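Local coordinates for protein amidase, hydantoinase/carbamoylase family (Burkholderia vietnamiensis, PDB 5I4M) that probably hydrolyses N-carbamoyl-L-amino acids as a dimeric, zinc-dependent amidase of the peptidase M20 family, with two zinc ions bound per subunit, at residues L36-V39 and A40-G43; L53-T56 and D57-A61; D258-L261 and G262-V266. All coordinates share one frame; numbering follows the deposited sequence.

Contact 1: L36-V39 and A40-G43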
ATOM      1  N   LEU A  36       0.407  33.310  -7.451  1.00  9.63           N
ATOM      2  CA  LEU A  36       0.614  31.874  -7.620  1.00 11.02           C
ATOM      3  C   LEU A  36       1.863  31.408  -6.882  1.00 11.57           C
ATOM      4  O   LEU A  36       1.844  30.369  -6.215  1.00 10.09           O
ATOM      5  CB  LEU A  36       0.706  31.520  -9.104  1.00  9.01           C
ATOM      6  CG  LEU A  36      -0.656  31.454  -9.791  1.00  9.46           C
ATOM      7  CD1 LEU A  36      -0.539  31.640 -11.311  1.00 12.33           C
ATOM      8  CD2 LEU A  36      -1.347  30.128  -9.488  1.00 10.91           C
ATOM      9  N   MET A  37       2.952  32.175  -6.974  1.00 11.05           N
ATOM     10  CA  MET A  37       4.161  31.791  -6.259  1.00 11.39           C
ATOM     11  C   MET A  37       3.947  31.837  -4.751  1.00 10.38           C
ATOM     12  O   MET A  37       4.528  31.030  -4.017  1.00 14.53           O
ATOM     13  CB  MET A  37       5.318  32.698  -6.675  1.00 11.73           C
ATOM     14  CG  MET A  37       5.595  32.685  -8.186  1.00 14.82           C
ATOM     15  SD  MET A  37       6.103  31.051  -8.781  1.00 17.21           S
ATOM     16  CE  MET A  37       4.608  30.493  -9.593  1.00 13.55           C
ATOM     17  N   GLU A  38       3.117  32.765  -4.277  1.00 13.59           N
ATOM     18  CA  GLU A  38       2.877  32.891  -2.844  1.00 12.55           C
ATOM     19  C   GLU A  38       2.059  31.710  -2.320  1.00 11.20           C
ATOM     20  O   GLU A  38       2.426  31.082  -1.323  1.00 12.82           O
ATOM     21  CB  GLU A  38       2.170  34.219  -2.570  1.00 17.06           C
ATOM     22  CG  GLU A  38       2.295  34.719  -1.172  1.00 28.88           C
ATOM     23  CD  GLU A  38       3.731  35.057  -0.802  1.00 34.02           C
ATOM     24  OE1 GLU A  38       4.441  35.693  -1.616  1.00 39.24           O
ATOM     25  OE2 GLU A  38       4.147  34.675   0.306  1.00 34.14           O
ATOM     26  N   VAL A  39       0.957  31.378  -2.992  1.00  9.23           N
ATOM     27  CA  VAL A  39       0.166  30.231  -2.545  1.00 13.31           C
ATOM     28  C   VAL A  39       0.923  28.916  -2.735  1.00 10.80           C
ATOM     29  O   VAL A  39       0.698  27.949  -1.993  1.00 10.51           O
ATOM     30  CB  VAL A  39      -1.194  30.202  -3.265  1.00 11.22           C
ATOM     31  CG1 VAL A  39      -2.013  29.037  -2.753  1.00  7.77           C
ATOM     32  CG2 VAL A  39      -1.933  31.497  -3.022  1.00 11.24           C
ATOM     33  N   ALA A  40       1.845  28.853  -3.699  1.00  9.29           N
ATOM     34  CA  ALA A  40       2.638  27.639  -3.880  1.00 11.71           C
ATOM     35  C   ALA A  40       3.481  27.293  -2.654  1.00 12.30           C
ATOM     36  O   ALA A  40       3.925  26.149  -2.534  1.00 13.22           O
ATOM     37  CB  ALA A  40       3.548  27.772  -5.102  1.00 11.62           C
ATOM     38  N   LYS A  41       3.743  28.255  -1.760  1.00  9.87           N
ATOM     39  CA  LYS A  41       4.483  27.940  -0.538  1.00 10.42           C
ATOM     40  C   LYS A  41       3.686  27.062   0.421  1.00 14.36           C
ATOM     41  O   LYS A  41       4.279  26.402   1.283  1.00 12.67           O
ATOM     42  CB  LYS A  41       4.873  29.224   0.192  1.00 14.45           C
ATOM     43  CG  LYS A  41       5.695  30.183  -0.630  1.00 15.54           C
ATOM     44  CD  LYS A  41       5.842  31.506   0.108  1.00 14.53           C
ATOM     45  CE  LYS A  41       6.853  32.393  -0.583  1.00 19.85           C
ATOM     46  NZ  LYS A  41       6.901  33.744   0.037  1.00 21.62           N
ATOM     47  N   ILE A  42       2.361  27.061   0.307  1.00 10.63           N
ATOM     48  CA  ILE A  42       1.494  26.380   1.262  1.00  9.60           C
ATOM     49  C   ILE A  42       1.434  24.912   0.854  1.00  9.04           C
ATOM     50  O   ILE A  42       0.700  24.537  -0.060  1.00 10.18           O
ATOM     51  CB  ILE A  42       0.108  27.020   1.316  1.00 11.13           C
ATOM     52  CG1 ILE A  42       0.245  28.504   1.676  1.00 10.98           C
ATOM     53  CG2 ILE A  42      -0.795  26.280   2.316  1.00 12.49           C
ATOM     54  CD1 ILE A  42      -1.087  29.235   1.686  1.00 15.47           C
ATOM     55  N   GLY A  43       2.214  24.077   1.540  1.00 11.04           N
ATOM     56  CA  GLY A  43       2.382  22.693   1.142  1.00 12.30           C
ATOM     57  C   GLY A  43       3.485  22.461   0.136  1.00 16.23           C
ATOM     58  O   GLY A  43       3.485  21.421  -0.534  1.00 10.13           O
TER

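Contact 2: L53-T56 and D57-A61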
ATOM      1  N   LEU A  53      -3.553  18.330   0.395  1.00  9.32           N
ATOM      2  CA  LEU A  53      -4.768  17.547   0.246  1.00 11.52           C
ATOM      3  C   LEU A  53      -5.960  18.295   0.832  1.00 10.55           C
ATOM      4  O   LEU A  53      -5.829  19.102   1.759  1.00  8.68           O
ATOM      5  CB  LEU A  53      -4.609  16.181   0.902  1.00 11.33           C
ATOM      6  CG  LEU A  53      -3.985  15.074   0.036  1.00 15.27           C
ATOM      7  CD1 LEU A  53      -4.899  14.721  -1.130  1.00 10.05           C
ATOM      8  CD2 LEU A  53      -2.615  15.470  -0.477  1.00 16.55           C
ATOM      9  N   ALA A  54      -7.137  18.028   0.259  1.00  8.24           N
ATOM     10  CA  ALA A  54      -8.351  18.717   0.668  1.00  9.22           C
ATOM     11  C   ALA A  54      -8.604  18.566   2.164  1.00 11.76           C
ATOM     12  O   ALA A  54      -8.465  17.481   2.732  1.00 11.22           O
ATOM     13  CB  ALA A  54      -9.548  18.171  -0.116  1.00  8.02           C
ATOM     14  N   LEU A  55      -8.993  19.675   2.794  1.00  8.43           N
ATOM     15  CA  LEU A  55      -9.453  19.732   4.181  1.00  7.73           C
ATOM     16  C   LEU A  55      -8.367  19.352   5.184  1.00 10.56           C
ATOM     17  O   LEU A  55      -8.672  18.995   6.329  1.00 11.48           O
ATOM     18  CB  LEU A  55     -10.710  18.873   4.385  1.00  7.84           C
ATOM     19  CG  LEU A  55     -11.800  19.205   3.354  1.00  8.70           C
ATOM     20  CD1 LEU A  55     -13.124  18.485   3.648  1.00 11.56           C
ATOM     21  CD2 LEU A  55     -12.029  20.725   3.269  1.00  9.02           C
ATOM     22  N   THR A  56      -7.100  19.410   4.778  1.00  8.13           N
ATOM     23  CA  THR A  56      -5.995  19.418   5.727  1.00 10.32           C
ATOM     24  C   THR A  56      -5.790  20.834   6.263  1.00 12.80           C
ATOM     25  O   THR A  56      -6.378  21.800   5.772  1.00  9.88           O
ATOM     26  CB  THR A  56      -4.701  18.955   5.064  1.00 10.25           C
ATOM     27  OG1 THR A  56      -4.388  19.846   3.978  1.00 10.74           O
ATOM     28  CG2 THR A  56      -4.835  17.539   4.528  1.00 11.39           C
ATOM     29  N   ASP A  57      -4.907  20.963   7.263  1.00  9.60           N
ATOM     30  CA  ASP A  57      -4.559  22.304   7.728  1.00 12.52           C
ATOM     31  C   ASP A  57      -3.939  23.144   6.617  1.00 10.80           C
ATOM     32  O   ASP A  57      -4.068  24.379   6.628  1.00 10.77           O
ATOM     33  CB  ASP A  57      -3.594  22.233   8.909  1.00 11.93           C
ATOM     34  CG  ASP A  57      -4.283  21.895  10.202  1.00 17.91           C
ATOM     35  OD1 ASP A  57      -5.533  21.839  10.216  1.00 18.12           O
ATOM     36  OD2 ASP A  57      -3.571  21.709  11.205  1.00 19.10           O
ATOM     37  N   LEU A  58      -3.235  22.509   5.671  1.00 11.15           N
ATOM     38  CA  LEU A  58      -2.656  23.261   4.557  1.00 10.84           C
ATOM     39  C   LEU A  58      -3.742  23.794   3.629  1.00 11.81           C
ATOM     40  O   LEU A  58      -3.681  24.947   3.189  1.00  9.60           O
ATOM     41  CB  LEU A  58      -1.657  22.392   3.790  1.00  9.65           C
ATOM     42  CG  LEU A  58      -0.409  22.018   4.599  1.00 11.02           C
ATOM     43  CD1 LEU A  58       0.427  20.946   3.882  1.00 12.52           C
ATOM     44  CD2 LEU A  58       0.428  23.256   4.853  1.00 13.06           C
ATOM     45  N   ASP A  59      -4.745  22.969   3.323  1.00  7.92           N
ATOM     46  CA  ASP A  59      -5.900  23.441   2.559  1.00  8.38           C
ATOM     47  C   ASP A  59      -6.580  24.600   3.280  1.00  9.73           C
ATOM     48  O   ASP A  59      -6.933  25.610   2.659  1.00 11.92           O
ATOM     49  CB  ASP A  59      -6.873  22.274   2.349  1.00  7.24           C
ATOM     50  CG  ASP A  59      -7.944  22.551   1.302  1.00 20.29           C
ATOM     51  OD1 ASP A  59      -7.657  23.252   0.308  1.00 19.41           O
ATOM     52  OD2 ASP A  59      -9.073  22.028   1.455  1.00 13.35           O
ATOM     53  N   LYS A  60      -6.731  24.480   4.602  1.00  9.26           N
ATOM     54  CA  LYS A  60      -7.303  25.554   5.413  1.00 10.28           C
ATOM     55  C   LYS A  60      -6.526  26.852   5.246  1.00 12.21           C
ATOM     56  O   LYS A  60      -7.126  27.922   5.112  1.00  9.14           O
ATOM     57  CB  LYS A  60      -7.318  25.146   6.894  1.00 11.84           C
ATOM     58  CG  LYS A  60      -7.764  26.252   7.847  1.00 10.15           C
ATOM     59  CD  LYS A  60      -7.562  25.865   9.317  1.00 10.96           C
ATOM     60  CE  LYS A  60      -8.063  26.947  10.280  1.00 11.78           C
ATOM     61  NZ  LYS A  60      -7.295  28.215  10.104  1.00 12.10           N
ATOM     62  N   ALA A  61      -5.191  26.779   5.273  1.00  9.16           N
ATOM     63  CA  ALA A  61      -4.389  27.996   5.190  1.00 10.56           C
ATOM     64  C   ALA A  61      -4.520  28.659   3.824  1.00  9.53           C
ATOM     65  O   ALA A  61      -4.591  29.893   3.733  1.00 10.90           O
ATOM     66  CB  ALA A  61      -2.922  27.693   5.512  1.00  9.85           C
TER

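Contact 3: D258-L261 and G262-V266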
ATOM      1  N   ASP A 258      -4.614 -16.094  -4.401  1.00 11.51           N
ATOM      2  CA  ASP A 258      -3.772 -14.912  -4.236  1.00  8.17           C
ATOM      3  C   ASP A 258      -4.515 -13.679  -4.744  1.00  8.51           C
ATOM      4  O   ASP A 258      -4.721 -13.524  -5.955  1.00  8.64           O
ATOM      5  CB  ASP A 258      -2.462 -15.129  -4.996  1.00  8.40           C
ATOM      6  CG  ASP A 258      -1.421 -14.070  -4.699  1.00 11.95           C
ATOM      7  OD1 ASP A 258      -1.810 -12.888  -4.572  1.00 12.33           O
ATOM      8  OD2 ASP A 258      -0.210 -14.426  -4.595  1.00 10.97           O
ATOM      9  N   ALA A 259      -4.899 -12.787  -3.823  1.00  8.20           N
ATOM     10  CA  ALA A 259      -5.669 -11.612  -4.224  1.00  9.88           C
ATOM     11  C   ALA A 259      -4.812 -10.595  -4.968  1.00  8.01           C
ATOM     12  O   ALA A 259      -5.338  -9.821  -5.774  1.00  8.72           O
ATOM     13  CB  ALA A 259      -6.322 -10.953  -3.005  1.00  7.70           C
ATOM     14  N   LEU A 260      -3.508 -10.556  -4.707  1.00  7.94           N
ATOM     15  CA  LEU A 260      -2.666  -9.641  -5.467  1.00  6.49           C
ATOM     16  C   LEU A 260      -2.405 -10.162  -6.878  1.00  6.78           C
ATOM     17  O   LEU A 260      -2.281  -9.377  -7.821  1.00 11.13           O
ATOM     18  CB  LEU A 260      -1.353  -9.390  -4.707  1.00  8.25           C
ATOM     19  CG  LEU A 260      -0.351  -8.439  -5.375  1.00  7.67           C
ATOM     20  CD1 LEU A 260      -1.003  -7.086  -5.622  1.00  7.44           C
ATOM     21  CD2 LEU A 260       0.906  -8.285  -4.516  1.00  8.75           C
ATOM     22  N   LEU A 261      -2.306 -11.473  -7.052  1.00 10.96           N
ATOM     23  CA  LEU A 261      -2.249 -12.012  -8.403  1.00  8.55           C
ATOM     24  C   LEU A 261      -3.470 -11.575  -9.196  1.00 12.50           C
ATOM     25  O   LEU A 261      -3.352 -11.142 -10.350  1.00 10.11           O
ATOM     26  CB  LEU A 261      -2.153 -13.535  -8.352  1.00  9.12           C
ATOM     27  CG  LEU A 261      -1.999 -14.257  -9.695  1.00 10.39           C
ATOM     28  CD1 LEU A 261      -0.675 -13.873 -10.375  1.00  8.50           C
ATOM     29  CD2 LEU A 261      -2.106 -15.749  -9.507  1.00 13.05           C
ATOM     30  N   GLY A 262      -4.650 -11.659  -8.577  1.00 11.37           N
ATOM     31  CA  GLY A 262      -5.865 -11.200  -9.241  1.00 10.76           C
ATOM     32  C   GLY A 262      -5.834  -9.712  -9.527  1.00 11.71           C
ATOM     33  O   GLY A 262      -6.083  -9.277 -10.656  1.00 11.18           O
ATOM     34  N   ALA A 263      -5.525  -8.910  -8.505  1.00  8.31           N
ATOM     35  CA  ALA A 263      -5.490  -7.463  -8.695  1.00  6.46           C
ATOM     36  C   ALA A 263      -4.494  -7.075  -9.777  1.00 11.26           C
ATOM     37  O   ALA A 263      -4.775  -6.205 -10.612  1.00  9.17           O
ATOM     38  CB  ALA A 263      -5.148  -6.767  -7.377  1.00  8.81           C
ATOM     39  N   SER A 264      -3.318  -7.705  -9.776  1.00  8.93           N
ATOM     40  CA  SER A 264      -2.310  -7.405 -10.787  1.00  8.37           C
ATOM     41  C   SER A 264      -2.810  -7.735 -12.186  1.00  9.06           C
ATOM     42  O   SER A 264      -2.522  -7.012 -13.151  1.00 10.57           O
ATOM     43  CB  SER A 264      -1.026  -8.183 -10.488  1.00 10.36           C
ATOM     44  OG  SER A 264      -0.442  -7.697  -9.295  1.00 12.27           O
ATOM     45  N   ARG A 265      -3.549  -8.831 -12.324  1.00  9.85           N
ATOM     46  CA  ARG A 265      -4.092  -9.138 -13.640  1.00  8.38           C
ATOM     47  C   ARG A 265      -5.117  -8.099 -14.069  1.00  8.21           C
ATOM     48  O   ARG A 265      -5.251  -7.824 -15.268  1.00 12.25           O
ATOM     49  CB  ARG A 265      -4.684 -10.545 -13.640  1.00  9.49           C
ATOM     50  CG  ARG A 265      -3.581 -11.582 -13.678  1.00  8.93           C
ATOM     51  CD  ARG A 265      -4.096 -13.013 -13.572  1.00 12.25           C
ATOM     52  NE  ARG A 265      -2.972 -13.943 -13.619  1.00 13.87           N
ATOM     53  CZ  ARG A 265      -3.045 -15.224 -13.282  1.00 15.40           C
ATOM     54  NH1 ARG A 265      -4.202 -15.739 -12.870  1.00 15.84           N
ATOM     55  NH2 ARG A 265      -1.961 -15.988 -13.350  1.00 15.64           N
ATOM     56  N   VAL A 266      -5.832  -7.497 -13.113  1.00  7.35           N
ATOM     57  CA  VAL A 266      -6.786  -6.454 -13.480  1.00  9.84           C
ATOM     58  C   VAL A 266      -6.058  -5.168 -13.853  1.00  9.98           C
ATOM     59  O   VAL A 266      -6.509  -4.430 -14.735  1.00  8.83           O
ATOM     60  CB  VAL A 266      -7.810  -6.219 -12.354  1.00  9.46           C
ATOM     61  CG1 VAL A 266      -8.777  -5.095 -12.735  1.00  9.36           C
ATOM     62  CG2 VAL A 266      -8.600  -7.508 -12.079  1.00  7.51           C
TER

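Contact 1: L36-V39 and A40-G43
Ala40 N donates to Leu36 O over 2.9 Å, continuing the i to i+4 pattern of helix 29-39. Its methyl group sits over the same run of backbone, with Ala40 CB 3.3 Å from Leu36 O. The next link shortens. Lys41 N turns to Glu38 O at 3.1 Å, an i to i+3 bond in which the donor stands above the carbonyl plane, 59° out of it. A type I beta turn from Val39 to Ile42 follows, closed by Ile42 N and Val39 O at 3.0 Å, again with the donor above the carbonyl plane. Two successive i to i+3 bonds thus tighten the backbone as the chain leaves for the loop that leads to helix 57-72. Outside this tightening exit runs a salt bridge. The lysine chain is extended beyond CG and passes along Glu38 O, whereas the glutamate is bent at chi2 (65°), which folds its carboxylate back across the lysine tip. Lys41 NZ meets Glu38 OE2 at 2.9 Å from above the carboxylate plane, while Glu38 OE1 stays farther off, at 3.5 Å from the same nitrogen, so the grip is one-sided. Val39 turns its branches the other way, into the protein, where the side chain packs on Trp69 of helix 57-72 and on Ile117 and Leu121 of helix 117-132. Arg52 ties the turn to the later part of the loop, its NH1 donating to Ile42 O and, weakly, to Val39 O.

Contact 2: L53-T56 and D57-A61
Thr56 OG1 and Asp59 OD2 each accept a backbone N-H across the start of helix 57-72. Thr56 OG1 accepts from Asp59 N at 3.2 Å, with the N-H pointing almost straight at it (170°). Asp59 OD2 accepts from Leu55 N at 2.7 Å in a nearly linear bond that arrives on the anti side of the carboxylate, 29° out of its plane. The aspartate reaches back because its CG lies anti to its own nitrogen (chi1 -166°), which lays the side chain against the preceding turn; its CB comes to 3.4 Å from Leu53 O and OD2 to 3.7 Å from Leu55 CD2. Thr56 O begins the regular helical pattern by accepting from Lys60 N at 2.9 Å. What positions the threonine is the type II beta turn from Leu53 to Thr56. Leu53 O accepts from Thr56 N at 3.3 Å and from Thr56 OG1 at 2.7 Å, so the hydroxyl is held as donor on one side of the junction and used as acceptor on the other. Farther out, Asp57 OD1 forms a salt bridge with Arg190, Lys60 NZ one with Asp64, and Ala54 O accepts from Arg153. Leu55 packs on helix 184-191, and the side chain of Leu53 lies about 6 Å from that of the zinc ligand Glu150. The arrangement is a threonine N-cap whose capping residue is itself anchored by the preceding turn, at a helix start that lies near the dinuclear zinc site.

Contact 3: D258-L261 and G262-V266
The first two turns of helix 259-276, in the M20 dimerisation domain, begin at an aspartate N-cap and bring Leu261 under Arg265. Leu261 CG lies 3.9 Å above the guanidinium plane, over its centre, and Leu261 CD2 covers the same face, 3.9 Å from Arg265 NH2. The arginine comes back along the helix by running extended from CG to NE and passing Leu261 O, with Arg265 CG 3.4 Å from that oxygen. Its polar end then belongs to the dimer: Arg265 NE forms a salt bridge with Asp268 of the second subunit, whose Val267 also packs against Ser264. The leucine thus lines one face of a group that binds across the subunit interface. One residue earlier on each segment, Leu260 O is gripped twice by Ser264. Ser264 N donates to it at 2.8 Å and Ser264 OG at 2.9 Å, the two reaching it from opposite faces of the carbonyl plane; the hydroxyl bends back because OG lies anti to the carbonyl carbon (chi1 -67°), beside the backbone N. At the helix start Asp258 OD1 caps Leu261 N at 2.9 Å, from above the carboxylate plane, and bonds Leu260 N only weakly. Asp258 O accepts from Gly262 N at 3.2 Å, followed by Ala259 O with Ala263 N at 2.9 Å. Ala263 packs on Val302 of strand 297-310 and Met288 of strand 282-291.

How the contacts relate
Going from the N terminus, contact 1 forms the exit from helix 29-39, and contact 2 the entry to helix 57-72; both are local turns, in series, with residues 44-52 between them. Their ends touch: Ile42 CG2 packs on Leu58 O at 3.3 Å and Gly43 CA on Leu58 CD1 at 3.8 Å, so the loop returns to bring the two helix ends together on the same side of the chain's centre. Contact 3 comes much later, at the start of helix 259-276 in the dimerisation domain, with its centre about 40 Å from that of contact 1 and about 34 Å from that of contact 2. None of the three encloses or crosses another.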